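PDB 5VYM: beta-galactosidase BgaB from Bifidobacterium adolescentis, which hydrolyses terminal non-reducing beta-D-galactose residues, acting best on Gal(beta1-4)Gal-containing oligosaccharides. Local coordinates for residues B[166-170]-B[171-175]; B[218-222]-B[223-227]. One frame throughout, in Å; residues are numbered along the deposited sequence.

Contact 1: residues B[166-170]-B[171-175]; sequences VNVTG and EHAQV
Val168 sends CG1 anti to its backbone N (chi1 177°), which places that methyl beside Ala173. Its other methyl, CG2, lies anti to the carbonyl carbon and meets Val175. Val168 thus touches both Ala173 and Val175 across a type I beta turn, Gly170 to Ala173, in the trimerisation domain of this family 42 beta-galactosidase. The turn joins the short strand 167-168 to strand 174-180 of the antiparallel sheet. Val168 CG1 lies 3.6 Å from Ala173 CB, one methyl against another. Val168 CG2 reaches Val175 CG2 at 3.7 Å, and these two side chains cross at a slant.

The turn itself is closed by a weak bond from Ala173 N to Gly170 O, 3.3 Å long and fairly straight at 159°. Within the turn, Glu171 N donates to Asp82 OD2, which fastens the corner to helix 74-85. Asn167 and Val168 pair antiparallel with a strand of the second subunit, so the loop lies at the interface. Thr169 packs on Val124 and Ala173 on Gly123 of that subunit. On its own chain, Ala173 CB also sits 3.6 Å from Gly170 O, the same oxygen that accepts the weak bond.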
ATOM      1  N   VAL B 166       3.074  10.983 -13.261  1.00 48.47           N
ATOM      2  CA  VAL B 166       3.804   9.861 -12.675  1.00 45.77           C
ATOM      3  C   VAL B 166       4.931  10.423 -11.822  1.00 50.24           C
ATOM      4  O   VAL B 166       5.757  11.201 -12.315  1.00 60.04           O
ATOM      5  CB  VAL B 166       4.374   8.906 -13.738  1.00 48.22           C
ATOM      6  CG1 VAL B 166       5.270   7.868 -13.083  1.00 54.19           C
ATOM      7  CG2 VAL B 166       3.258   8.228 -14.505  1.00 47.37           C
ATOM      8  N   ASN B 167       4.973  10.032 -10.549  1.00 53.23           N
ATOM      9  CA  ASN B 167       6.052  10.425  -9.652  1.00 54.84           C
ATOM     10  C   ASN B 167       6.480   9.218  -8.835  1.00 54.77           C
ATOM     11  O   ASN B 167       5.636   8.506  -8.285  1.00 54.26           O
ATOM     12  CB  ASN B 167       5.625  11.570  -8.730  1.00 63.80           C
ATOM     13  CG  ASN B 167       5.415  12.870  -9.479  1.00 78.81           C
ATOM     14  OD1 ASN B 167       4.284  13.240  -9.797  1.00 90.32           O
ATOM     15  ND2 ASN B 167       6.507  13.565  -9.776  1.00 73.96           N
ATOM     16  N   VAL B 168       7.788   8.995  -8.760  1.00 54.69           N
ATOM     17  CA  VAL B 168       8.339   7.847  -8.049  1.00 50.08           C
ATOM     18  C   VAL B 168       8.373   8.150  -6.557  1.00 43.62           C
ATOM     19  O   VAL B 168       8.826   9.223  -6.140  1.00 48.50           O
ATOM     20  CB  VAL B 168       9.739   7.506  -8.581  1.00 52.71           C
ATOM     21  CG1 VAL B 168      10.347   6.363  -7.789  1.00 51.85           C
ATOM     22  CG2 VAL B 168       9.668   7.158 -10.060  1.00 52.56           C
ATOM     23  N   THR B 169       7.896   7.203  -5.749  1.00 42.45           N
ATOM     24  CA  THR B 169       7.814   7.377  -4.304  1.00 41.70           C
ATOM     25  C   THR B 169       8.625   6.368  -3.506  1.00 46.01           C
ATOM     26  O   THR B 169       9.125   6.716  -2.435  1.00 54.83           O
ATOM     27  CB  THR B 169       6.351   7.304  -3.834  1.00 43.01           C
ATOM     28  OG1 THR B 169       5.787   6.038  -4.203  1.00 41.93           O
ATOM     29  CG2 THR B 169       5.530   8.421  -4.458  1.00 42.17           C
ATOM     30  N   GLY B 170       8.769   5.135  -3.988  1.00 38.02           N
ATOM     31  CA  GLY B 170       9.467   4.121  -3.215  1.00 43.92           C
ATOM     32  C   GLY B 170      10.958   4.402  -3.130  1.00 48.78           C
ATOM     33  O   GLY B 170      11.583   4.864  -4.086  1.00 47.06           O
ATOM     34  N   GLU B 171      11.532   4.118  -1.956  1.00 45.61           N
ATOM     35  CA  GLU B 171      12.962   4.331  -1.758  1.00 44.52           C
ATOM     36  C   GLU B 171      13.785   3.490  -2.721  1.00 44.00           C
ATOM     37  O   GLU B 171      14.814   3.944  -3.235  1.00 48.74           O
ATOM     38  CB  GLU B 171      13.355   4.003  -0.318  1.00 64.75           C
ATOM     39  CG  GLU B 171      12.602   4.782   0.741  1.00 88.28           C
ATOM     40  CD  GLU B 171      12.877   4.258   2.136  1.00 92.73           C
ATOM     41  OE1 GLU B 171      13.809   3.438   2.290  1.00 93.13           O
ATOM     42  OE2 GLU B 171      12.159   4.658   3.077  1.00 90.74           O
ATOM     43  N   HIS B 172      13.346   2.260  -2.979  1.00 36.86           N
ATOM     44  CA  HIS B 172      14.079   1.324  -3.815  1.00 45.22           C
ATOM     45  C   HIS B 172      13.502   1.213  -5.220  1.00 33.09           C
ATOM     46  O   HIS B 172      13.901   0.321  -5.973  1.00 38.17           O
ATOM     47  CB  HIS B 172      14.113  -0.052  -3.149  1.00 51.90           C
ATOM     48  CG  HIS B 172      14.568  -0.017  -1.724  1.00 60.26           C
ATOM     49  ND1 HIS B 172      13.727   0.316  -0.683  1.00 63.87           N
ATOM     50  CD2 HIS B 172      15.778  -0.259  -1.167  1.00 64.06           C
ATOM     51  CE1 HIS B 172      14.398   0.270   0.455  1.00 65.06           C
ATOM     52  NE2 HIS B 172      15.645  -0.076   0.187  1.00 68.79           N
ATOM     53  N   ALA B 173      12.573   2.093  -5.588  1.00 34.43           N
ATOM     54  CA  ALA B 173      12.032   2.076  -6.939  1.00 31.41           C
ATOM     55  C   ALA B 173      13.059   2.635  -7.916  1.00 33.43           C
ATOM     56  O   ALA B 173      13.685   3.666  -7.656  1.00 45.18           O
ATOM     57  CB  ALA B 173      10.736   2.880  -7.006  1.00 28.43           C
ATOM     58  N   GLN B 174      13.234   1.949  -9.040  1.00 33.45           N
ATOM     59  CA  GLN B 174      14.233   2.305 -10.036  1.00 30.34           C
ATOM     60  C   GLN B 174      13.544   2.740 -11.321  1.00 39.59           C
ATOM     61  O   GLN B 174      12.647   2.048 -11.813  1.00 39.33           O
ATOM     62  CB  GLN B 174      15.169   1.127 -10.310  1.00 34.38           C
ATOM     63  CG  GLN B 174      16.165   1.370 -11.428  1.00 43.85           C
ATOM     64  CD  GLN B 174      17.025   0.153 -11.707  1.00 51.83           C
ATOM     65  OE1 GLN B 174      16.821  -0.912 -11.120  1.00 43.44           O
ATOM     66  NE2 GLN B 174      17.992   0.305 -12.605  1.00 43.43           N
ATOM     67  N   VAL B 175      13.961   3.884 -11.854  1.00 38.21           N
ATOM     68  CA  VAL B 175      13.459   4.353 -13.140  1.00 39.45           C
ATOM     69  C   VAL B 175      14.279   3.711 -14.249  1.00 42.12           C
ATOM     70  O   VAL B 175      15.515   3.734 -14.219  1.00 46.38           O
ATOM     71  CB  VAL B 175      13.514   5.886 -13.224  1.00 33.78           C
ATOM     72  CG1 VAL B 175      13.003   6.360 -14.577  1.00 34.04           C
ATOM     73  CG2 VAL B 175      12.705   6.504 -12.100  1.00 31.88           C
TER

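Contact 2: residues B[218-222]-B[223-227]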
ATOM      1  N   THR B 218       8.892  -4.936 -28.102  1.00 37.63           N
ATOM      2  CA  THR B 218       9.809  -6.070 -28.126  1.00 37.24           C
ATOM      3  C   THR B 218      11.159  -5.693 -27.530  1.00 39.32           C
ATOM      4  O   THR B 218      11.789  -6.506 -26.842  1.00 39.05           O
ATOM      5  CB  THR B 218       9.979  -6.581 -29.559  1.00 37.18           C
ATOM      6  OG1 THR B 218       8.691  -6.794 -30.149  1.00 40.89           O
ATOM      7  CG2 THR B 218      10.749  -7.893 -29.569  1.00 38.77           C
ATOM      8  N   LYS B 219      11.619  -4.464 -27.783  1.00 34.77           N
ATOM      9  CA  LYS B 219      12.845  -3.979 -27.158  1.00 39.59           C
ATOM     10  C   LYS B 219      12.739  -4.026 -25.639  1.00 44.07           C
ATOM     11  O   LYS B 219      13.661  -4.482 -24.952  1.00 51.76           O
ATOM     12  CB  LYS B 219      13.146  -2.553 -27.620  1.00 45.80           C
ATOM     13  CG  LYS B 219      13.765  -2.435 -29.000  1.00 54.17           C
ATOM     14  CD  LYS B 219      14.199  -0.998 -29.253  1.00 62.28           C
ATOM     15  CE  LYS B 219      15.069  -0.876 -30.491  1.00 70.39           C
ATOM     16  NZ  LYS B 219      15.663   0.487 -30.602  1.00 76.81           N
ATOM     17  N   LEU B 220      11.615  -3.552 -25.097  1.00 43.58           N
ATOM     18  CA  LEU B 220      11.418  -3.550 -23.651  1.00 43.91           C
ATOM     19  C   LEU B 220      11.436  -4.968 -23.094  1.00 43.37           C
ATOM     20  O   LEU B 220      12.082  -5.238 -22.075  1.00 41.78           O
ATOM     21  CB  LEU B 220      10.101  -2.847 -23.315  1.00 40.50           C
ATOM     22  CG  LEU B 220       9.779  -2.461 -21.868  1.00 41.13           C
ATOM     23  CD1 LEU B 220       8.780  -1.314 -21.861  1.00 35.34           C
ATOM     24  CD2 LEU B 220       9.229  -3.637 -21.070  1.00 32.77           C
ATOM     25  N   VAL B 221      10.724  -5.886 -23.750  1.00 41.06           N
ATOM     26  CA  VAL B 221      10.638  -7.257 -23.254  1.00 41.82           C
ATOM     27  C   VAL B 221      12.012  -7.915 -23.271  1.00 45.04           C
ATOM     28  O   VAL B 221      12.430  -8.548 -22.294  1.00 47.19           O
ATOM     29  CB  VAL B 221       9.617  -8.064 -24.076  1.00 35.56           C
ATOM     30  CG1 VAL B 221       9.672  -9.532 -23.693  1.00 33.46           C
ATOM     31  CG2 VAL B 221       8.217  -7.510 -23.870  1.00 29.93           C
ATOM     32  N   ARG B 222      12.737  -7.765 -24.381  1.00 41.50           N
ATOM     33  CA  ARG B 222      14.028  -8.431 -24.517  1.00 45.33           C
ATOM     34  C   ARG B 222      15.049  -7.884 -23.528  1.00 44.74           C
ATOM     35  O   ARG B 222      15.923  -8.625 -23.063  1.00 49.23           O
ATOM     36  CB  ARG B 222      14.531  -8.287 -25.954  1.00 39.30           C
ATOM     37  CG  ARG B 222      15.716  -9.166 -26.305  1.00 57.52           C
ATOM     38  CD  ARG B 222      16.004  -9.081 -27.793  1.00 74.64           C
ATOM     39  NE  ARG B 222      14.944  -9.694 -28.588  1.00 79.55           N
ATOM     40  CZ  ARG B 222      14.654  -9.350 -29.839  1.00 77.35           C
ATOM     41  NH1 ARG B 222      15.336  -8.383 -30.437  1.00 79.22           N
ATOM     42  NH2 ARG B 222      13.675  -9.966 -30.490  1.00 69.68           N
ATOM     43  N   ALA B 223      14.946  -6.601 -23.180  1.00 40.93           N
ATOM     44  CA  ALA B 223      15.905  -5.993 -22.263  1.00 44.03           C
ATOM     45  C   ALA B 223      15.645  -6.387 -20.812  1.00 47.49           C
ATOM     46  O   ALA B 223      16.594  -6.586 -20.044  1.00 44.13           O
ATOM     47  CB  ALA B 223      15.877  -4.470 -22.408  1.00 34.37           C
ATOM     48  N   TYR B 224      14.380  -6.508 -20.414  1.00 47.38           N
ATOM     49  CA  TYR B 224      14.040  -6.667 -19.006  1.00 42.39           C
ATOM     50  C   TYR B 224      13.196  -7.893 -18.687  1.00 40.16           C
ATOM     51  O   TYR B 224      13.317  -8.428 -17.582  1.00 48.18           O
ATOM     52  CB  TYR B 224      13.299  -5.421 -18.493  1.00 39.03           C
ATOM     53  CG  TYR B 224      14.070  -4.130 -18.665  1.00 41.03           C
ATOM     54  CD1 TYR B 224      15.155  -3.835 -17.851  1.00 44.74           C
ATOM     55  CD2 TYR B 224      13.701  -3.199 -19.629  1.00 40.52           C
ATOM     56  CE1 TYR B 224      15.859  -2.656 -17.999  1.00 47.07           C
ATOM     57  CE2 TYR B 224      14.399  -2.017 -19.782  1.00 43.40           C
ATOM     58  CZ  TYR B 224      15.476  -1.751 -18.966  1.00 49.07           C
ATOM     59  OH  TYR B 224      16.174  -0.574 -19.116  1.00 54.72           O
ATOM     60  N   LEU B 225      12.349  -8.356 -19.608  1.00 38.53           N
ATOM     61  CA  LEU B 225      11.355  -9.372 -19.284  1.00 41.34           C
ATOM     62  C   LEU B 225      11.553 -10.686 -20.034  1.00 39.45           C
ATOM     63  O   LEU B 225      10.659 -11.539 -20.003  1.00 42.95           O
ATOM     64  CB  LEU B 225       9.946  -8.836 -19.560  1.00 30.72           C
ATOM     65  CG  LEU B 225       9.585  -7.503 -18.905  1.00 37.16           C
ATOM     66  CD1 LEU B 225       8.177  -7.079 -19.295  1.00 32.61           C
ATOM     67  CD2 LEU B 225       9.724  -7.590 -17.393  1.00 38.04           C
ATOM     68  N   ALA B 226      12.687 -10.877 -20.701  1.00 45.19           N
ATOM     69  CA  ALA B 226      12.925 -12.078 -21.485  1.00 54.26           C
ATOM     70  C   ALA B 226      13.696 -13.105 -20.660  1.00 59.04           C
ATOM     71  O   ALA B 226      14.062 -12.874 -19.505  1.00 63.16           O
ATOM     72  CB  ALA B 226      13.670 -11.734 -22.776  1.00 58.37           C
ATOM     73  N   ALA B 227      13.946 -14.261 -21.270  1.00 64.38           N
ATOM     74  CA  ALA B 227      14.688 -15.336 -20.620  1.00 59.17           C
ATOM     75  C   ALA B 227      16.166 -15.281 -20.990  1.00 57.26           C
ATOM     76  O   ALA B 227      17.011 -14.933 -20.165  1.00 66.85           O
ATOM     77  CB  ALA B 227      14.100 -16.686 -20.991  1.00 54.62           C
TER
HETATM   78  O   HOH W   1      15.644  -9.864 -20.558  1.00 42.42           O
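Leu225 N donates to Val221 O at 2.7 Å. Tyr224 N reaches Leu220 O in the same way, and Ala223 N reaches Lys219 O. These are the i to i+4 bonds of an alpha helix. Val221 O also takes a weak second bond from Tyr224 N. A water carries the link further: it donates to Arg222 O and accepts from Ala226 N, 3.1 Å away. This is the last part of helix 214-225, the C-terminal helix of the domain, where a wider pi-type turn spans 223-225.

Side chains pack around this backbone. Leu220 and Leu225 run alongside each other in the same direction, with Leu220 CD2 4.0 Å from Leu225 CD1. At Leu225, chi1 of -53° puts CG anti to the carbonyl carbon, and chi2 of 178° extends CD1 on toward Leu220 CD2. Ala226 CB rests 3.8 Å from Arg222 CA. The methyl of Ala223 lies over one face of the Tyr224 ring, displaced from the ring centre. The hydroxyl of Tyr224 hydrogen-bonds to Asp149 OD2. Val221 packs on Phe42 of the second subunit, and Ala227 N donates to Ser47 OG of that subunit.

Overall arrangement
The chain begins with the parallel sheet of strands 7-11, 50-53, 63-66 and 89-93. Strands 143-147 and 158-163 of the antiparallel sheet follow, and contact 1 then closes the turn at 170-173. Strand 174-180 continues that sheet, followed by strands 193-200 and 203-208. Helix 214-225 comes next, and contact 2 lies in its final turns. The two contacts are in series; they neither nest nor cross. Their centres are about 21 Å apart. Strand 193-200 relates them: Gln174 pairs with Arg197 in the sheet, while Leu220 lies on Val195 and Tyr224 on Arg197. Both contacts also meet the second subunit, contact 1 by extending a sheet and contact 2 by its helix and the residues after it.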